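Long-range contacts in clavulanic acid biosynthesis oligopeptide binding protein 2 (PDB 2WOL), which probably binds oligopeptides as a solute-binding protein of the clavulanic acid biosynthetic pathway: residues A[302-308]-A[523-529]; A[333-338]-A[404-409]. All blocks are in the same frame, centred on the assembly; numbering follows the deposited sequence.

Contact 1: residues A[302-308]-A[523-529]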
loop_
_atom_site.group_PDB
_atom_site.type_symbol
_atom_site.label_atom_id
_atom_site.label_comp_id
_atom_site.label_asym_id
_atom_site.label_seq_id
_atom_site.Cartn_x
_atom_site.Cartn_y
_atom_site.Cartn_z
ATOM N N SER A 302 -3.356 -7.725 -0.234
ATOM C CA SER A 302 -1.905 -7.728 0.018
ATOM C C SER A 302 -1.511 -7.111 1.364
ATOM O O SER A 302 -0.325 -7.027 1.692
ATOM C CB SER A 302 -1.119 -7.092 -1.135
ATOM O OG SER A 302 -1.176 -7.921 -2.283
ATOM N N PHE A 303 -2.509 -6.696 2.141
ATOM C CA PHE A 303 -2.277 -6.214 3.497
ATOM C C PHE A 303 -2.106 -7.391 4.445
ATOM O O PHE A 303 -2.689 -8.464 4.238
ATOM C CB PHE A 303 -3.430 -5.326 3.971
ATOM C CG PHE A 303 -3.336 -3.896 3.508
ATOM C CD1 PHE A 303 -3.492 -3.570 2.161
ATOM C CD2 PHE A 303 -3.115 -2.875 4.423
ATOM C CE1 PHE A 303 -3.414 -2.245 1.737
ATOM C CE2 PHE A 303 -3.036 -1.548 4.006
ATOM C CZ PHE A 303 -3.178 -1.236 2.663
ATOM N N LEU A 304 -1.291 -7.180 5.472
ATOM C CA LEU A 304 -1.087 -8.157 6.529
ATOM C C LEU A 304 -1.586 -7.583 7.846
ATOM O O LEU A 304 -1.251 -6.459 8.201
ATOM C CB LEU A 304 0.399 -8.516 6.647
ATOM C CG LEU A 304 0.821 -9.350 7.864
ATOM C CD1 LEU A 304 0.359 -10.788 7.740
ATOM C CD2 LEU A 304 2.326 -9.292 8.062
ATOM N N HIS A 305 -2.387 -8.366 8.559
ATOM C CA HIS A 305 -2.801 -8.038 9.909
ATOM C C HIS A 305 -1.896 -8.816 10.856
ATOM O O HIS A 305 -1.739 -10.032 10.719
ATOM C CB HIS A 305 -4.267 -8.425 10.114
ATOM C CG HIS A 305 -4.891 -7.831 11.338
ATOM N ND1 HIS A 305 -4.981 -6.470 11.544
ATOM C CD2 HIS A 305 -5.481 -8.412 12.409
ATOM C CE1 HIS A 305 -5.585 -6.240 12.695
ATOM N NE2 HIS A 305 -5.894 -7.402 13.243
ATOM N N PHE A 306 -1.287 -8.114 11.809
ATOM C CA PHE A 306 -0.340 -8.753 12.713
ATOM C C PHE A 306 -0.291 -8.101 14.088
ATOM O O PHE A 306 -0.844 -7.023 14.300
ATOM C CB PHE A 306 1.070 -8.828 12.088
ATOM C CG PHE A 306 1.727 -7.487 11.855
ATOM C CD1 PHE A 306 2.634 -6.974 12.779
ATOM C CD2 PHE A 306 1.467 -6.758 10.695
ATOM C CE1 PHE A 306 3.262 -5.751 12.562
ATOM C CE2 PHE A 306 2.091 -5.533 10.469
ATOM C CZ PHE A 306 2.988 -5.027 11.409
ATOM N N VAL A 307 0.360 -8.790 15.020
ATOM C CA VAL A 307 0.656 -8.245 16.335
ATOM C C VAL A 307 2.173 -8.120 16.457
ATOM O O VAL A 307 2.912 -9.073 16.176
ATOM C CB VAL A 307 0.088 -9.141 17.468
ATOM C CG1 VAL A 307 0.541 -8.642 18.842
ATOM C CG2 VAL A 307 -1.437 -9.197 17.392
ATOM N N ALA A 308 2.629 -6.936 16.851
ATOM C CA ALA A 308 4.047 -6.691 17.072
ATOM C C ALA A 308 4.360 -6.743 18.556
ATOM O O ALA A 308 3.573 -6.276 19.373
ATOM C CB ALA A 308 4.445 -5.339 16.494
ATOM N N LEU A 523 7.181 -10.447 15.449
ATOM C CA LEU A 523 5.941 -10.263 14.693
ATOM C C LEU A 523 5.124 -11.548 14.684
ATOM O O LEU A 523 5.632 -12.605 14.301
ATOM C CB LEU A 523 6.229 -9.819 13.253
ATOM C CG LEU A 523 7.036 -8.528 13.046
ATOM C CD1 LEU A 523 7.211 -8.236 11.564
ATOM C CD2 LEU A 523 6.383 -7.346 13.749
ATOM N N LEU A 524 3.869 -11.437 15.114
ATOM C CA LEU A 524 2.913 -12.538 15.083
ATOM C C LEU A 524 1.930 -12.307 13.935
ATOM O O LEU A 524 1.034 -11.464 14.042
ATOM C CB LEU A 524 2.167 -12.644 16.420
ATOM C CG LEU A 524 0.913 -13.526 16.515
ATOM C CD1 LEU A 524 1.186 -14.984 16.124
ATOM C CD2 LEU A 524 0.332 -13.458 17.917
ATOM N N PRO A 525 2.100 -13.052 12.828
ATOM C CA PRO A 525 1.209 -12.921 11.679
ATOM C C PRO A 525 -0.155 -13.499 12.013
ATOM O O PRO A 525 -0.238 -14.559 12.636
ATOM C CB PRO A 525 1.883 -13.771 10.591
ATOM C CG PRO A 525 3.170 -14.247 11.149
ATOM C CD PRO A 525 3.137 -14.076 12.621
ATOM N N LEU A 526 -1.213 -12.803 11.610
ATOM C CA LEU A 526 -2.574 -13.294 11.837
ATOM C C LEU A 526 -3.232 -13.724 10.532
ATOM O O LEU A 526 -3.423 -14.919 10.290
ATOM C CB LEU A 526 -3.426 -12.251 12.570
ATOM C CG LEU A 526 -2.902 -11.783 13.934
ATOM C CD1 LEU A 526 -3.825 -10.737 14.531
ATOM C CD2 LEU A 526 -2.738 -12.955 14.892
ATOM N N VAL A 527 -3.572 -12.749 9.697
ATOM C CA VAL A 527 -4.178 -13.031 8.396
ATOM C C VAL A 527 -3.655 -12.089 7.330
ATOM O O VAL A 527 -3.238 -10.970 7.638
ATOM C CB VAL A 527 -5.740 -12.927 8.425
ATOM C CG1 VAL A 527 -6.353 -13.965 9.367
ATOM C CG2 VAL A 527 -6.207 -11.512 8.787
ATOM N N HIS A 528 -3.663 -12.559 6.086
ATOM C CA HIS A 528 -3.578 -11.664 4.941
ATOM C C HIS A 528 -5.002 -11.238 4.612
ATOM O O HIS A 528 -5.887 -12.079 4.382
ATOM C CB HIS A 528 -2.922 -12.340 3.742
ATOM C CG HIS A 528 -1.459 -12.594 3.919
ATOM N ND1 HIS A 528 -0.550 -11.587 4.166
ATOM C CD2 HIS A 528 -0.745 -13.743 3.873
ATOM C CE1 HIS A 528 0.660 -12.107 4.273
ATOM N NE2 HIS A 528 0.569 -13.412 4.093
ATOM N N ASP A 529 -5.217 -9.928 4.613
ATOM C CA ASP A 529 -6.553 -9.360 4.471
ATOM C C ASP A 529 -7.166 -9.640 3.100
ATOM O O ASP A 529 -6.463 -9.750 2.089
ATOM C CB ASP A 529 -6.566 -7.866 4.812
ATOM C CG ASP A 529 -6.523 -7.612 6.315
ATOM O OD1 ASP A 529 -7.273 -8.282 7.063
ATOM O OD2 ASP A 529 -5.742 -6.742 6.750
HETATM O O HOH W 1 -3.760 -9.630 1.810
#
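A classic beta bulge interrupts the antiparallel pairing of strands 303-308 and 523-529, neighbours in a mixed sheet of this family 5 solute-binding protein: Leu526 and Val527 both face His305. The carbonyl oxygen of His305 accepts from both, 3.0 Å from Leu526 N, which lies in the carbonyl plane, and more weakly at 3.4 Å from Val527 N. His305 N answers with a nearly straight bond to Val527 O. Past the bulge the register moves by one residue, and Val307 and Leu524 form a reciprocal pair, Leu524 N to Val307 O being the shorter bond at 2.8 Å. At the other end Asp529 N reaches Phe303 O from above the carbonyl plane; a water donates to that same oxygen and to Asp529 O, bridging Phe303 and Asp529 where the chain turns a corner at Ser302.

On the face of Leu304, Phe306 and Ala308, Leu523 CD2 touches the Phe306 ring at CE1 (3.7 Å) and also reaches Ala308 CB. With chi1 65°, Phe306 CG stands between the backbone N and the carbonyl carbon, and the ring meets Leu523 CD2 from there. Leu304 CD1 lies against His528 CE1, whose ring also presents its edge, in plane, to Phe303 O. His528 ND1 is buried with no partner. Helix 460-468 packs on this face and helix 401-414 on the other, while strand 448-453 pairs with the far edge of 303-308. Beneath helix 401-414, Leu526 CD1 spans Val307 CG2, at 4.0 Å, and, in the conformer described, His305 CD2, at 3.6 Å.

Contact 2: residues A[333-338]-A[404-409]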
loop_
_atom_site.group_PDB
_atom_site.type_symbol
_atom_site.label_atom_id
_atom_site.label_comp_id
_atom_site.label_asym_id
_atom_site.label_seq_id
_atom_site.Cartn_x
_atom_site.Cartn_y
_atom_site.Cartn_z
ATOM N N LEU A 333 -9.779 -17.988 16.699
ATOM C CA LEU A 333 -10.428 -16.908 17.447
ATOM C C LEU A 333 -10.010 -15.536 16.916
ATOM O O LEU A 333 -10.835 -14.625 16.787
ATOM C CB LEU A 333 -10.085 -17.014 18.939
ATOM C CG LEU A 333 -10.778 -16.080 19.937
ATOM C CD1 LEU A 333 -12.247 -16.470 20.107
ATOM C CD2 LEU A 333 -10.056 -16.076 21.283
ATOM N N LEU A 334 -8.724 -15.400 16.604
ATOM C CA LEU A 334 -8.176 -14.143 16.107
ATOM C C LEU A 334 -8.715 -13.810 14.718
ATOM O O LEU A 334 -9.017 -12.653 14.426
ATOM C CB LEU A 334 -6.643 -14.173 16.126
ATOM C CG LEU A 334 -6.044 -14.057 17.534
ATOM C CD1 LEU A 334 -4.670 -14.703 17.616
ATOM C CD2 LEU A 334 -5.982 -12.602 17.968
ATOM N N GLN A 335 -8.852 -14.831 13.874
ATOM C CA GLN A 335 -9.448 -14.645 12.554
ATOM C C GLN A 335 -10.929 -14.291 12.666
ATOM O O GLN A 335 -11.429 -13.446 11.917
ATOM C CB GLN A 335 -9.263 -15.894 11.700
ATOM C CG GLN A 335 -9.843 -15.758 10.303
ATOM C CD GLN A 335 -9.449 -16.898 9.406
ATOM O OE1 GLN A 335 -9.479 -18.059 9.819
ATOM N NE2 GLN A 335 -9.076 -16.580 8.166
ATOM N N ASP A 336 -11.625 -14.933 13.602
ATOM C CA ASP A 336 -13.039 -14.640 13.843
ATOM C C ASP A 336 -13.231 -13.189 14.274
ATOM O O ASP A 336 -14.206 -12.546 13.880
ATOM C CB ASP A 336 -13.640 -15.608 14.866
ATOM C CG ASP A 336 -13.908 -16.993 14.285
ATOM O OD1 ASP A 336 -13.708 -17.189 13.068
ATOM O OD2 ASP A 336 -14.319 -17.891 15.051
ATOM N N ALA A 337 -12.287 -12.673 15.060
ATOM C CA ALA A 337 -12.299 -11.267 15.459
ATOM C C ALA A 337 -12.104 -10.351 14.251
ATOM O O ALA A 337 -12.539 -9.199 14.264
ATOM C CB ALA A 337 -11.230 -11.004 16.513
ATOM N N ARG A 338 -11.452 -10.881 13.215
ATOM C CA ARG A 338 -11.158 -10.141 11.987
ATOM C C ARG A 338 -12.251 -10.302 10.914
ATOM O O ARG A 338 -12.173 -9.687 9.846
ATOM C CB ARG A 338 -9.780 -10.567 11.439
ATOM C CG ARG A 338 -9.180 -9.639 10.383
ATOM C CD ARG A 338 -8.853 -8.269 10.961
ATOM N NE ARG A 338 -9.231 -7.197 10.044
ATOM C CZ ARG A 338 -9.180 -5.900 10.337
ATOM N NH1 ARG A 338 -8.752 -5.492 11.527
ATOM N NH2 ARG A 338 -9.549 -5.003 9.430
ATOM N N LEU A 404 -11.409 -5.609 18.705
ATOM C CA LEU A 404 -11.883 -6.993 18.700
ATOM C C LEU A 404 -10.718 -7.977 18.629
ATOM O O LEU A 404 -10.709 -8.987 19.333
ATOM C CB LEU A 404 -12.858 -7.245 17.542
ATOM C CG LEU A 404 -14.186 -6.480 17.521
ATOM C CD1 LEU A 404 -14.978 -6.856 16.277
ATOM C CD2 LEU A 404 -15.010 -6.727 18.778
ATOM N N VAL A 405 -9.738 -7.668 17.784
ATOM C CA VAL A 405 -8.524 -8.478 17.680
ATOM C C VAL A 405 -7.743 -8.458 19.000
ATOM O O VAL A 405 -7.318 -9.510 19.488
ATOM C CB VAL A 405 -7.651 -8.044 16.475
ATOM C CG1 VAL A 405 -6.274 -8.704 16.518
ATOM C CG2 VAL A 405 -8.361 -8.374 15.165
ATOM N N ALA A 406 -7.590 -7.271 19.590
ATOM C CA ALA A 406 -6.917 -7.141 20.887
ATOM C C ALA A 406 -7.571 -8.017 21.957
ATOM O O ALA A 406 -6.874 -8.705 22.705
ATOM C CB ALA A 406 -6.879 -5.682 21.339
ATOM N N ASP A 407 -8.903 -7.994 22.009
ATOM C CA ASP A 407 -9.668 -8.807 22.958
ATOM C C ASP A 407 -9.411 -10.300 22.759
ATOM O O ASP A 407 -9.324 -11.056 23.730
ATOM C CB ASP A 407 -11.172 -8.522 22.846
ATOM C CG ASP A 407 -11.550 -7.126 23.326
ATOM O OD1 ASP A 407 -10.778 -6.513 24.097
ATOM O OD2 ASP A 407 -12.637 -6.648 22.933
ATOM N N ALA A 408 -9.298 -10.715 21.499
ATOM C CA ALA A 408 -8.975 -12.101 21.170
ATOM C C ALA A 408 -7.550 -12.473 21.592
ATOM O O ALA A 408 -7.283 -13.624 21.955
ATOM C CB ALA A 408 -9.196 -12.362 19.690
ATOM N N VAL A 409 -6.639 -11.501 21.565
ATOM C CA VAL A 409 -5.283 -11.734 22.074
ATOM C C VAL A 409 -5.333 -11.918 23.595
ATOM O O VAL A 409 -4.718 -12.835 24.137
ATOM C CB VAL A 409 -4.287 -10.600 21.695
ATOM C CG1 VAL A 409 -2.892 -10.900 22.245
ATOM C CG2 VAL A 409 -4.210 -10.420 20.183
#
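Leu334 CD2 meets Val409 CG2 at 3.6 Å, Ala408 CB at 3.7 Å and, more loosely, Val405 CG1. With CG anti to the carbonyl carbon (chi1 -74°), the Leu334 side chain swings across to the neighbouring helix although its CB sets out alongside it. One turn later Ala337 CB points at the partner helix: it sits 3.5 Å from Leu404 O, against the backbone, and 4.0 Å from Ala408 CB. Leu333 approaches Ala408 from a different direction, its CG 4.0 Å from Ala408 CB and its CD2 near Ala408 O.

Helix 401-414 is the helix of a beta-alpha-beta crossover between the adjacent parallel strands 391-398 and 418-425, and helix 331-337 packs antiparallel against it; the axes of segments 333-337 and 404-409 make 164° and come within 8.4 Å. Small residues permit this spacing, since Ala337 and Ala408 face each other where the backbones come close; the CA atoms of Ala337 and Val405 are 5.2 Å apart. No hydrogen bond crosses the interface, which is entirely van der Waals packing, with Leu404 CB and CD1 resting near Ala337 O at its more exposed border. At the other border Arg338 lays its CD against Val405 CG2, at 4.2 Å.

Further out, both helices lie on the sheet. Leu526 of strand 523-534 touches Leu334 as well as Val405, and Val409 packs on Val307 and on Leu420 of strand 418-425. The start of the first helix is tied by Leu333 N to Asp330 OD1. On the second helix Ser412 OG bonds to Ala408 O, and Arg403 NE forms a salt bridge with Asp407 OD1.

Contact 1 joins two strands of the sheet and contact 2 two helices packed on one of its faces; their centres lie 12 Å apart. In sequence, contact 2 is nested within the loop that contact 1 closes. They meet through Leu526 CD1, 3.8 Å from Val405 CG1, and through His305, which in the conformer described lies beside Val405 CG2 and has its CE1 3.5 Å from Arg338 NH1. In the conformer described for Asp529, its OD1 is 3.7 Å from Arg338 NE, a long and weak ionic approach. A glycerol, probably from crystallisation, lies about 4 Å from the Phe303 side chain of contact 1.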